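Local coordinates for protein galactokinase (Bifidobacterium longum subsp. infantis ATCC 15697 = JCM 1222 = DSM 20088, PDB 6TEQ) that probably transfers a phosphate group from ATP to galactose as a GHMP-family sugar kinase, and binds 2-deoxy-2-fluoro-galactose in its sugar pocket, at residues G45-Y50 and A338-T343; K69-E72 and V76-V79; A113-Q116 and K121-G124; K177-M182 and L190-S195; A331-L336 and E346-V351. All coordinates share one frame; numbering follows the deposited sequence. Where two conformers were deposited one is given.

Interaction 1: G45-Y50 and A338-T343; sequences GEHTDY and ADYEVT. With GAF (2-deoxy-2-fluoro-alpha-D-galactopyranose), chain M.
His47 and Tyr340 stand nearest across two mostly irregular backbones, CA to CA 8.5 Å: 45-50 is a loop entering a 3-10 turn at Asp49 and Tyr50, and 338-343 leaves helix 322-338 by way of Glu341, whose phi is positive. The imidazole of His47 lies between protein and sugar: Tyr340 comes against one face off-centre, its CE2 3.2 Å from His47 CG, while GAF C6 sits over the centre of the opposite face. The two aromatic rings meet obliquely, planes inclined at 41°. Both gamma methyls of Val342 approach His47 NE2, which is hydrogen-bonded to the carbonyl of Gly367. The hydroxyls of Tyr50 and Tyr340 are hydrogen-bonded, OH to OH 2.7 Å, each at the ring edge of the other. Tyr50 OH also bonds His47 ND1 at 2.6 Å, which fixes the turn of the imidazole. Tyr50 reaches it with CG set between its backbone N and carbonyl carbon (chi1 52°), its ring edge passing GAF O4. On the sugar side, His47 N gives an almost straight bond (176°) to GAF O6 at 2.9 Å; Glu46 OE1 lies 2.5 Å from that oxygen, and Asp49 OD2 lies 2.6 Å from GAF O3. Glu46, His47, Asp49 and Tyr50 form one wall of the galactose pocket of this GalK-type GHMP kinase, with Tyr340 and Val342 of the C-terminal family region backing His47.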
# COMPACT_ATOMS: atom_id res chain seq x y z
N GLY A 45 -11.00 -0.21 4.11
CA GLY A 45 -11.35 -0.05 2.70
C GLY A 45 -10.45 -0.91 1.87
O GLY A 45 -9.67 -0.40 1.07
N GLU A 46 -10.57 -2.19 2.08
CA GLU A 46 -9.69 -3.19 1.51
C GLU A 46 -10.39 -3.91 0.37
O GLU A 46 -11.59 -4.23 0.42
CB GLU A 46 -9.28 -4.20 2.58
CG GLU A 46 -7.89 -4.74 2.39
CD GLU A 46 -6.84 -3.67 2.77
OE1 GLU A 46 -6.33 -2.99 1.82
OE2 GLU A 46 -6.59 -3.45 4.00
N HIS A 47 -9.63 -4.02 -0.70
CA HIS A 47 -10.12 -4.62 -1.93
C HIS A 47 -11.25 -3.79 -2.52
O HIS A 47 -12.14 -4.36 -3.18
CB HIS A 47 -10.38 -6.06 -1.73
CG HIS A 47 -9.18 -6.91 -1.72
ND1 HIS A 47 -8.50 -7.28 -2.88
CD2 HIS A 47 -8.46 -7.43 -0.68
CE1 HIS A 47 -7.45 -7.99 -2.50
NE2 HIS A 47 -7.40 -8.08 -1.21
N THR A 48 -11.18 -2.49 -2.35
CA THR A 48 -12.15 -1.55 -2.89
C THR A 48 -11.52 -0.64 -3.93
O THR A 48 -12.25 -0.10 -4.75
CB THR A 48 -12.71 -0.68 -1.76
OG1 THR A 48 -11.65 -0.02 -1.06
CG2 THR A 48 -13.50 -1.47 -0.75
N ASP A 49 -10.21 -0.44 -3.92
CA ASP A 49 -9.60 0.52 -4.86
C ASP A 49 -9.91 0.20 -6.33
O ASP A 49 -10.33 1.12 -7.08
CB ASP A 49 -8.14 0.72 -4.58
CG ASP A 49 -7.19 -0.45 -4.69
OD1 ASP A 49 -7.67 -1.58 -4.69
OD2 ASP A 49 -5.96 -0.17 -4.82
N TYR A 50 -9.70 -1.03 -6.74
CA TYR A 50 -9.87 -1.43 -8.15
C TYR A 50 -11.37 -1.59 -8.45
O TYR A 50 -11.71 -1.79 -9.61
CB TYR A 50 -9.07 -2.70 -8.45
CG TYR A 50 -9.30 -3.89 -7.53
CD1 TYR A 50 -10.47 -4.65 -7.66
CD2 TYR A 50 -8.34 -4.25 -6.58
CE1 TYR A 50 -10.72 -5.73 -6.82
CE2 TYR A 50 -8.54 -5.37 -5.77
CZ TYR A 50 -9.74 -6.09 -5.89
OH TYR A 50 -9.92 -7.18 -5.09
N ALA A 338 -14.18 -14.19 5.57
CA ALA A 338 -15.31 -15.07 5.21
C ALA A 338 -15.82 -14.82 3.80
O ALA A 338 -16.19 -15.80 3.12
CB ALA A 338 -16.47 -14.90 6.12
N ASP A 339 -15.98 -13.57 3.42
CA ASP A 339 -16.60 -13.23 2.12
C ASP A 339 -15.51 -13.11 1.05
O ASP A 339 -15.76 -13.48 -0.06
CB ASP A 339 -17.49 -12.00 2.22
CG ASP A 339 -18.87 -12.37 2.76
OD1 ASP A 339 -19.30 -13.58 2.64
OD2 ASP A 339 -19.56 -11.47 3.24
N TYR A 340 -14.45 -12.34 1.33
CA TYR A 340 -13.40 -12.15 0.31
C TYR A 340 -12.36 -13.26 0.28
O TYR A 340 -11.72 -13.48 -0.81
CB TYR A 340 -12.77 -10.78 0.39
CG TYR A 340 -12.62 -10.09 -0.93
CD1 TYR A 340 -13.76 -9.75 -1.68
CD2 TYR A 340 -11.36 -9.80 -1.48
CE1 TYR A 340 -13.66 -9.16 -2.90
CE2 TYR A 340 -11.27 -9.18 -2.72
CZ TYR A 340 -12.42 -8.82 -3.42
OH TYR A 340 -12.33 -8.23 -4.64
N GLU A 341 -12.27 -14.05 1.35
CA GLU A 341 -11.42 -15.28 1.39
C GLU A 341 -9.99 -14.90 1.00
O GLU A 341 -9.37 -15.57 0.15
CB GLU A 341 -12.03 -16.39 0.55
CG GLU A 341 -13.34 -16.87 1.12
CD GLU A 341 -13.79 -18.08 0.32
OE1 GLU A 341 -14.41 -17.86 -0.77
OE2 GLU A 341 -13.37 -19.20 0.68
N VAL A 342 -9.45 -13.84 1.65
CA VAL A 342 -8.03 -13.43 1.39
C VAL A 342 -7.19 -13.52 2.66
O VAL A 342 -6.12 -12.97 2.68
CB VAL A 342 -7.92 -12.05 0.72
CG1 VAL A 342 -8.63 -12.02 -0.61
CG2 VAL A 342 -8.42 -10.95 1.66
N THR A 343 -7.66 -14.18 3.70
CA THR A 343 -6.85 -14.36 4.91
C THR A 343 -6.23 -15.75 4.91
O THR A 343 -6.56 -16.62 4.05
CB THR A 343 -7.67 -14.09 6.17
OG1 THR A 343 -8.62 -15.13 6.38
CG2 THR A 343 -8.31 -12.70 6.17
C1 GAF M . -2.81 -4.71 -2.69
C2 GAF M . -2.87 -3.77 -3.87
F2 GAF M . -1.61 -3.40 -4.20
C3 GAF M . -3.70 -2.54 -3.57
O3 GAF M . -3.94 -1.84 -4.75
C4 GAF M . -5.09 -2.92 -2.97
O4 GAF M . -5.96 -3.53 -3.91
C5 GAF M . -4.87 -3.83 -1.81
O5 GAF M . -4.14 -4.96 -2.21
C6 GAF M . -6.15 -4.29 -1.15
O6 GAF M . -6.89 -3.19 -0.61
O1 GAF M . -2.01 -4.03 -1.75

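Interaction 2: K69-E72 and V76-V79; sequences KPRE and VRVV
Arg71 and Arg77 bring their guanidinium groups together beside the tight connection between strands 54-70 and 75-80, in the mixed sheet of the GHMP kinase fold. The two strands do not pair with each other here: both flank strand 125-131, antiparallel to the first and parallel to the second, and the nearest CA atoms of 69-72 and 76-79, those of Arg71 and Val76, stay 8.1 Å apart. The close part of the contact is therefore made by two long side chains. Each arginine is bent at chi3 (67° in Arg71, -63° in Arg77), and the flat groups end up nearly perpendicular, their planes 79° apart. Arg77 NH2 lies at the edge of the Arg71 group, near its plane. Two donors facing each other cannot bond; instead both guanidinium groups converge on Asp126 of strand 125-131, whose OD1 forms salt bridges with Arg71 NH2 and Arg77 NE. Their closeness follows from sharing this acid, while Asp73 in the connection takes Arg71 NH1.

Away from this cluster the contact is loose. Both arginines are partly exposed at the protein surface, Glu72 is turned to solvent, and glycerol and a diethylene glycol molecule, probably from the crystallisation liquor, lie near the two arginine side chains. On the inner side Val76 and Val78 pack on Phe125 instead. The closest approach across the segments is Arg71 NH2 to Arg77 NH2, 3.2 Å, with Arg71 NH2 to Arg77 NE at 3.3 Å.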
# COMPACT_ATOMS: atom_id res chain seq x y z
N LYS A 69 20.91 9.52 -10.14
CA LYS A 69 21.54 10.51 -11.06
C LYS A 69 21.04 10.18 -12.45
O LYS A 69 21.06 9.03 -12.85
CB LYS A 69 23.07 10.47 -11.00
CG LYS A 69 23.73 11.53 -11.82
CD LYS A 69 25.22 11.51 -11.62
CE LYS A 69 25.88 12.63 -12.40
NZ LYS A 69 27.31 12.40 -12.42
N PRO A 70 20.60 11.19 -13.21
CA PRO A 70 20.14 10.91 -14.58
C PRO A 70 21.37 10.60 -15.43
O PRO A 70 22.45 11.02 -15.10
CB PRO A 70 19.50 12.23 -15.00
CG PRO A 70 20.23 13.28 -14.18
CD PRO A 70 20.54 12.62 -12.83
N ARG A 71 21.12 9.98 -16.56
CA ARG A 71 22.14 9.69 -17.59
C ARG A 71 21.77 10.39 -18.89
O ARG A 71 20.58 10.66 -19.10
CB ARG A 71 22.22 8.19 -17.79
CG ARG A 71 22.75 7.39 -16.59
CD ARG A 71 22.73 5.87 -16.80
NE ARG A 71 23.68 5.51 -17.85
CZ ARG A 71 24.88 5.01 -17.67
NH1 ARG A 71 25.60 4.82 -18.76
NH2 ARG A 71 25.38 4.75 -16.46
N GLU A 72 22.75 10.65 -19.77
CA GLU A 72 22.47 11.22 -21.12
C GLU A 72 22.22 10.09 -22.13
O GLU A 72 21.83 10.41 -23.27
CB GLU A 72 23.63 12.11 -21.59
CG GLU A 72 23.81 13.41 -20.80
CD GLU A 72 25.10 14.15 -21.16
OE1 GLU A 72 25.91 13.56 -21.89
OE2 GLU A 72 25.31 15.28 -20.60
N VAL A 76 19.73 2.17 -17.73
CA VAL A 76 19.19 2.20 -16.35
C VAL A 76 19.95 1.15 -15.57
O VAL A 76 19.84 -0.03 -15.91
CB VAL A 76 17.68 1.96 -16.26
CG1 VAL A 76 17.31 1.87 -14.78
CG2 VAL A 76 16.90 3.05 -16.97
N ARG A 77 20.73 1.65 -14.63
CA ARG A 77 21.42 0.81 -13.64
C ARG A 77 20.73 1.02 -12.29
O ARG A 77 20.65 2.14 -11.83
CB ARG A 77 22.92 1.03 -13.55
CG ARG A 77 23.65 0.74 -14.84
CD ARG A 77 25.13 0.90 -14.71
NE ARG A 77 25.49 2.24 -14.39
CZ ARG A 77 26.69 2.62 -14.02
NH1 ARG A 77 27.68 1.75 -13.91
NH2 ARG A 77 26.90 3.90 -13.74
N VAL A 78 20.46 -0.06 -11.59
CA VAL A 78 19.90 0.02 -10.23
C VAL A 78 20.57 -1.02 -9.36
O VAL A 78 20.86 -2.15 -9.80
CB VAL A 78 18.37 -0.15 -10.25
CG1 VAL A 78 17.70 1.01 -10.94
CG2 VAL A 78 17.89 -1.43 -10.82
N VAL A 79 20.70 -0.68 -8.10
CA VAL A 79 21.23 -1.60 -7.08
C VAL A 79 20.37 -1.42 -5.84
O VAL A 79 19.85 -0.28 -5.62
CB VAL A 79 22.73 -1.36 -6.85
CG1 VAL A 79 22.95 0.05 -6.33
CG2 VAL A 79 23.35 -2.44 -5.94

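Interaction 3: A113-Q116 and K121-G124; sequences ALRQ and KVKG
Arg115, near the C-terminal end of helix 105-116, reaches across to the incoming loop before strand 125-131 and makes the one hydrogen bond between 113-116 and 121-124. Its NH2 donates to Val122 O at 2.8 Å, with an N-H...O angle of 165°. The acceptor lies exactly in the guanidinium plane and the donor lies in the carbonyl plane, at a C=O...N angle of 150°, a nearly straight bond that is in plane for both partners. A bend at chi3 (61°) turns the group so that NH2 faces the carbonyl.

Apolar contacts lie beneath this polar link. The aliphatic part of Arg115 runs past Val122, its CG 4.0 Å from Val122 CB, and both CG and CD pass close to the same carbonyl oxygen. One residue earlier, Leu114 CB rests 4.2 Å from Val122 CG2, the methyl that stands beside the backbone N of its residue. Leu114 also packs on Phe119 and on Ala174 of helix 165-183, while Val122 reaches Leu159, so the valine packs between helix and loop on the buried side.

On the outer side the aliphatic part of Lys123 comes near the guanidinium: its CD brushes the edge, 3.9 Å from Arg115 NH2. With the lysine bent at chi2 and chi4, Lys123 NZ stands 5.8 Å from that nitrogen.

Chemically, then, a charged donor satisfies a loop carbonyl while a valine buries the inner side, consistent with anchoring the loop between the helix end and strand 125-131.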
# COMPACT_ATOMS: atom_id res chain seq x y z
N ALA A 113 7.28 4.10 -18.25
CA ALA A 113 5.89 4.61 -18.21
C ALA A 113 5.87 6.11 -18.47
O ALA A 113 5.02 6.59 -19.22
CB ALA A 113 5.21 4.28 -16.89
N LEU A 114 6.79 6.87 -17.91
CA LEU A 114 6.86 8.32 -18.19
C LEU A 114 7.13 8.55 -19.69
O LEU A 114 6.48 9.40 -20.28
CB LEU A 114 7.92 8.96 -17.32
CG LEU A 114 7.58 8.96 -15.80
CD1 LEU A 114 8.78 9.38 -14.94
CD2 LEU A 114 6.41 9.91 -15.52
N ARG A 115 8.04 7.80 -20.29
CA ARG A 115 8.36 7.98 -21.71
C ARG A 115 7.10 7.63 -22.49
O ARG A 115 6.82 8.39 -23.46
CB ARG A 115 9.57 7.13 -22.07
CG ARG A 115 10.86 7.73 -21.52
CD ARG A 115 11.94 6.68 -21.38
NE ARG A 115 12.32 6.04 -22.61
CZ ARG A 115 13.18 6.56 -23.48
NH1 ARG A 115 13.47 5.88 -24.57
NH2 ARG A 115 13.78 7.71 -23.25
N GLN A 116 6.42 6.53 -22.12
CA GLN A 116 5.19 6.07 -22.82
C GLN A 116 4.12 7.18 -22.74
O GLN A 116 3.33 7.31 -23.70
CB GLN A 116 4.63 4.74 -22.31
CG GLN A 116 5.50 3.50 -22.57
CD GLN A 116 5.49 3.08 -24.02
OE1 GLN A 116 6.29 3.53 -24.83
NE2 GLN A 116 4.58 2.17 -24.33
N LYS A 121 11.79 13.83 -22.45
CA LYS A 121 13.00 14.33 -21.75
C LYS A 121 13.55 13.22 -20.84
O LYS A 121 14.75 13.23 -20.54
CB LYS A 121 12.71 15.58 -20.90
N VAL A 122 12.72 12.25 -20.44
CA VAL A 122 13.17 11.19 -19.49
C VAL A 122 14.02 10.19 -20.26
O VAL A 122 13.50 9.45 -21.13
CB VAL A 122 11.97 10.49 -18.82
CG1 VAL A 122 12.41 9.31 -17.92
CG2 VAL A 122 11.15 11.51 -18.07
N LYS A 123 15.28 10.15 -19.92
CA LYS A 123 16.27 9.18 -20.44
C LYS A 123 16.64 8.24 -19.28
O LYS A 123 15.86 8.03 -18.31
CB LYS A 123 17.49 9.92 -21.01
CG LYS A 123 17.23 11.03 -22.01
CD LYS A 123 16.50 10.50 -23.19
CE LYS A 123 16.05 11.52 -24.22
NZ LYS A 123 17.20 12.03 -25.00
N GLY A 124 17.85 7.70 -19.32
CA GLY A 124 18.32 6.69 -18.38
C GLY A 124 18.57 7.25 -17.02
O GLY A 124 18.47 8.51 -16.78

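Interaction 4: K177-M182 and L190-S195; sequences KSENEM and LDQNAS. With GAF (2-deoxy-2-fluoro-alpha-D-galactopyranose), chain M.
Glu179 and Gln192 point at one another from helices 165-183 and 190-197, their side chains passing at a slant with the carboxylate and amide planes 59° apart. Glu179 is extended, CG opposite its backbone N (chi1 -176°), which carries the carboxylate out from the helix toward 190-195; Gln192 is folded at chi2 (85°), which brings its amide up beside the carboxylate. The amide is the nearest group of 190-195 to Glu179, but which of its ends faces the acid remains doubtful. In the conformer given, a water donates to Glu179 OE1 at 2.6 Å and, over a long 3.3 Å, to Asp191 OD2; Glu179 has a second conformer, which makes this bridge tentative. The acid oxygens OE1 of Glu179 and OD2 of Asp191 stay 5.8 Å apart.

These helices belong to the N-terminal family region of the GHMP kinase fold, and between them they carry residues of both the sugar pocket and the magnesium site. Glu179 is a magnesium ligand of this enzyme, although no metal is bound here, and it packs on Ser142, which shares that role. Asp191 is a galactose-binding residue: its OD2 comes within 3.2 Å of GAF F2, the fluorine in place of the 2-hydroxyl, while OD1 is held by a salt bridge to Arg40 NE. Leu190 covers another part of the sugar, CB near O3, and its backbone N, at the start of the helix, is bonded by Asp49 OD2.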
# COMPACT_ATOMS: atom_id res chain seq x y z
N LYS A 177 1.52 2.00 -13.52
CA LYS A 177 1.75 1.36 -14.84
C LYS A 177 3.03 0.51 -14.83
O LYS A 177 3.02 -0.58 -15.40
CB LYS A 177 1.76 2.41 -15.92
CG LYS A 177 2.05 1.84 -17.30
CD LYS A 177 1.79 2.87 -18.37
CE LYS A 177 2.25 2.43 -19.74
NZ LYS A 177 1.72 3.35 -20.77
N SER A 178 4.08 0.99 -14.17
CA SER A 178 5.30 0.21 -14.05
C SER A 178 4.98 -1.16 -13.44
O SER A 178 5.38 -2.22 -13.96
CB SER A 178 6.35 0.91 -13.22
OG SER A 178 7.42 0.04 -13.12
N GLU A 179 4.32 -1.14 -12.31
CA GLU A 179 4.07 -2.38 -11.56
C GLU A 179 3.21 -3.27 -12.44
O GLU A 179 3.63 -4.39 -12.72
CB GLU A 179 3.43 -2.06 -10.21
CG GLU A 179 3.24 -3.30 -9.38
CD GLU A 179 3.03 -3.04 -7.90
OE1 GLU A 179 3.13 -1.87 -7.52
OE2 GLU A 179 2.73 -4.01 -7.19
N ASN A 180 2.06 -2.77 -12.90
CA ASN A 180 1.10 -3.59 -13.66
C ASN A 180 1.70 -4.13 -14.97
O ASN A 180 1.55 -5.36 -15.24
CB ASN A 180 -0.16 -2.83 -13.99
CG ASN A 180 -1.14 -2.82 -12.85
OD1 ASN A 180 -1.61 -3.84 -12.37
ND2 ASN A 180 -1.59 -1.65 -12.52
N GLU A 181 2.34 -3.28 -15.74
CA GLU A 181 2.66 -3.56 -17.15
C GLU A 181 4.12 -3.95 -17.28
O GLU A 181 4.37 -4.77 -18.16
CB GLU A 181 2.32 -2.39 -18.06
CG GLU A 181 0.87 -2.00 -18.06
CD GLU A 181 0.45 -1.05 -19.18
OE1 GLU A 181 1.10 -1.04 -20.23
OE2 GLU A 181 -0.57 -0.40 -19.02
N MET A 182 5.05 -3.34 -16.53
CA MET A 182 6.48 -3.72 -16.63
C MET A 182 6.77 -4.93 -15.73
O MET A 182 7.33 -5.97 -16.25
CB MET A 182 7.47 -2.59 -16.29
CG MET A 182 8.89 -2.89 -16.72
SD MET A 182 9.11 -3.45 -18.48
CE MET A 182 8.69 -1.92 -19.31
N LEU A 190 -4.25 2.15 -4.56
CA LEU A 190 -4.26 2.41 -3.10
C LEU A 190 -2.87 2.85 -2.63
O LEU A 190 -2.71 3.91 -1.95
CB LEU A 190 -4.66 1.10 -2.40
CG LEU A 190 -4.74 1.10 -0.87
CD1 LEU A 190 -4.97 -0.33 -0.35
CD2 LEU A 190 -3.50 1.67 -0.25
N ASP A 191 -1.88 2.03 -2.94
CA ASP A 191 -0.59 2.09 -2.29
C ASP A 191 0.17 3.32 -2.77
O ASP A 191 0.88 4.00 -1.95
CB ASP A 191 0.23 0.84 -2.54
CG ASP A 191 -0.39 -0.48 -2.19
OD1 ASP A 191 -1.44 -0.46 -1.50
OD2 ASP A 191 0.31 -1.47 -2.48
N GLN A 192 0.07 3.62 -4.05
CA GLN A 192 0.83 4.68 -4.71
C GLN A 192 0.19 6.03 -4.34
O GLN A 192 0.94 7.03 -4.05
CB GLN A 192 0.83 4.47 -6.21
CG GLN A 192 1.49 3.15 -6.64
CD GLN A 192 0.58 1.94 -6.62
OE1 GLN A 192 -0.60 1.98 -6.18
NE2 GLN A 192 1.11 0.83 -7.10
N ASN A 193 -1.11 6.11 -4.21
CA ASN A 193 -1.78 7.31 -3.71
C ASN A 193 -1.37 7.56 -2.29
O ASN A 193 -1.05 8.75 -1.92
CB ASN A 193 -3.32 7.20 -3.90
CG ASN A 193 -3.78 7.55 -5.30
OD1 ASN A 193 -3.93 8.72 -5.58
ND2 ASN A 193 -3.92 6.58 -6.18
N ALA A 194 -1.33 6.53 -1.44
CA ALA A 194 -0.88 6.71 -0.03
C ALA A 194 0.53 7.25 -0.03
O ALA A 194 0.81 8.24 0.65
CB ALA A 194 -0.96 5.42 0.73
N SER A 195 1.43 6.63 -0.77
CA SER A 195 2.87 6.90 -0.65
C SER A 195 3.14 8.34 -1.09
O SER A 195 4.05 8.99 -0.56
CB SER A 195 3.64 5.88 -1.51
OG SER A 195 5.02 5.97 -1.26
C1 GAF M . -2.81 -4.71 -2.69
C2 GAF M . -2.87 -3.77 -3.87
F2 GAF M . -1.61 -3.40 -4.20
C3 GAF M . -3.70 -2.54 -3.57
O3 GAF M . -3.94 -1.84 -4.75
C4 GAF M . -5.09 -2.92 -2.97
O4 GAF M . -5.96 -3.53 -3.91
C5 GAF M . -4.87 -3.83 -1.81
O5 GAF M . -4.14 -4.96 -2.21
C6 GAF M . -6.15 -4.29 -1.15
O6 GAF M . -6.89 -3.19 -0.61
O1 GAF M . -2.01 -4.03 -1.75
O HOH W 1 2.15 -1.17 -5.17

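Interaction 5: A331-L336 and E346-V351; sequences ASHDSL and ELDIAV
A helical hairpin in the C-terminal family region of this GHMP kinase brings helix 322-338 against helix 345-356. Their segments 331-336 and 346-351 run nearly antiparallel, at 153°, and their axes come no nearer than 11.6 Å, a wide spacing that one large side chain, His333, spans. Its CG lies opposite the backbone N, which sends the imidazole out from its own helix toward the other. Val351 supports the ring from one face in a CH-pi contact: CG2 stands 3.9 Å from the ring centroid, displaced a little toward the rim, while CG1 approaches CD2. Asp348 meets the ring at its edge. The His333 and Asp348 flat groups are almost perpendicular. The other ring nitrogen, ND1, is hydrogen-bonded to the backbone N of Met364 on strand 361-365, and Asp348 OD2 to Thr343 OG1 in the loop joining the helices, so both polar ends of this pair are also tied to their surroundings, and the imidazole has its rotation fixed at two nitrogens. His333 NE2 donates to Asp348 OD1 over 2.8 Å, bent to 136°, reaching the anti side of the oxygen from 32° outside the carboxylate plane.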
# COMPACT_ATOMS: atom_id res chain seq x y z
N ALA A 331 -15.07 -5.89 11.64
CA ALA A 331 -16.03 -6.32 10.60
C ALA A 331 -15.33 -6.34 9.22
O ALA A 331 -15.62 -7.18 8.40
CB ALA A 331 -17.19 -5.36 10.54
N SER A 332 -14.40 -5.44 9.00
CA SER A 332 -13.57 -5.46 7.77
C SER A 332 -12.79 -6.75 7.69
O SER A 332 -12.81 -7.41 6.62
CB SER A 332 -12.72 -4.20 7.69
OG SER A 332 -11.75 -4.33 6.66
N HIS A 333 -12.04 -7.07 8.74
CA HIS A 333 -11.31 -8.34 8.74
C HIS A 333 -12.26 -9.52 8.52
O HIS A 333 -11.94 -10.41 7.74
CB HIS A 333 -10.64 -8.57 10.06
CG HIS A 333 -9.80 -9.77 10.04
ND1 HIS A 333 -8.55 -9.81 9.40
CD2 HIS A 333 -10.05 -11.02 10.50
CE1 HIS A 333 -8.07 -11.04 9.48
NE2 HIS A 333 -9.01 -11.82 10.08
N ASP A 334 -13.34 -9.55 9.29
CA ASP A 334 -14.22 -10.70 9.24
C ASP A 334 -14.76 -10.86 7.82
O ASP A 334 -14.93 -12.03 7.35
CB ASP A 334 -15.34 -10.63 10.27
CG ASP A 334 -14.90 -10.69 11.70
OD1 ASP A 334 -13.72 -11.01 11.97
OD2 ASP A 334 -15.81 -10.47 12.53
N SER A 335 -15.04 -9.76 7.16
CA SER A 335 -15.52 -9.81 5.79
C SER A 335 -14.40 -10.32 4.86
O SER A 335 -14.68 -11.09 3.95
CB SER A 335 -15.95 -8.46 5.40
OG SER A 335 -16.49 -8.41 4.09
N LEU A 336 -13.19 -9.82 5.04
CA LEU A 336 -12.05 -10.27 4.21
C LEU A 336 -11.82 -11.76 4.42
O LEU A 336 -11.44 -12.41 3.46
CB LEU A 336 -10.83 -9.49 4.58
CG LEU A 336 -10.85 -8.05 4.07
CD1 LEU A 336 -9.90 -7.16 4.82
CD2 LEU A 336 -10.65 -7.93 2.57
N GLU A 346 -2.19 -17.41 9.80
CA GLU A 346 -1.32 -16.50 10.56
C GLU A 346 -2.05 -15.16 10.77
O GLU A 346 -1.92 -14.55 11.83
CB GLU A 346 0.03 -16.33 9.86
CG GLU A 346 0.84 -17.61 9.81
CD GLU A 346 0.67 -18.46 8.56
OE1 GLU A 346 -0.41 -18.42 7.91
OE2 GLU A 346 1.63 -19.22 8.25
N LEU A 347 -2.69 -14.64 9.72
CA LEU A 347 -3.40 -13.36 9.87
C LEU A 347 -4.54 -13.57 10.89
O LEU A 347 -4.75 -12.70 11.76
CB LEU A 347 -3.98 -12.88 8.56
CG LEU A 347 -2.98 -12.49 7.47
CD1 LEU A 347 -3.73 -12.24 6.18
CD2 LEU A 347 -2.18 -11.26 7.90
N ASP A 348 -5.32 -14.64 10.71
CA ASP A 348 -6.56 -14.80 11.52
C ASP A 348 -6.19 -15.01 12.99
O ASP A 348 -6.86 -14.49 13.88
CB ASP A 348 -7.44 -15.91 10.98
CG ASP A 348 -7.99 -15.54 9.62
OD1 ASP A 348 -7.99 -14.34 9.31
OD2 ASP A 348 -8.38 -16.46 8.94
N ILE A 349 -5.15 -15.78 13.23
CA ILE A 349 -4.71 -16.06 14.63
C ILE A 349 -4.09 -14.80 15.27
O ILE A 349 -4.45 -14.46 16.40
CB ILE A 349 -3.78 -17.28 14.66
CG1 ILE A 349 -4.56 -18.55 14.34
CG2 ILE A 349 -3.06 -17.36 16.02
CD1 ILE A 349 -3.71 -19.76 14.01
N ALA A 350 -3.31 -14.03 14.52
CA ALA A 350 -2.78 -12.76 15.07
C ALA A 350 -3.96 -11.87 15.47
O ALA A 350 -3.90 -11.22 16.51
CB ALA A 350 -1.87 -12.10 14.08
N VAL A 351 -4.92 -11.72 14.56
CA VAL A 351 -6.09 -10.89 14.85
C VAL A 351 -6.83 -11.40 16.10
O VAL A 351 -7.23 -10.57 16.94
CB VAL A 351 -7.03 -10.87 13.62
CG1 VAL A 351 -8.42 -10.44 14.02
CG2 VAL A 351 -6.45 -9.94 12.60

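From the N terminus, segment 45-50 opens the longest loop, which interaction 1 closes 288 residues later at 338-343. Within that span three short closures follow in series: interaction 2 across the turn between strands 54-70 and 75-80, interaction 3 between helix 105-116 and the run into strand 125-131, and interaction 4 between helices 165-183 and 190-197. Interactions 2 and 3 touch through Arg71 N and Gly124 O, and 3 meets 4 at Lys177. Interaction 5, joining helices 322-338 and 345-356, crosses interaction 1, as 338-343 lies between its segments. Interactions 1 and 4 converge on the sugar, joining the galactose-binding signature to both other family regions, whereas interactions 2 and 5 lie 42 Å apart between centres.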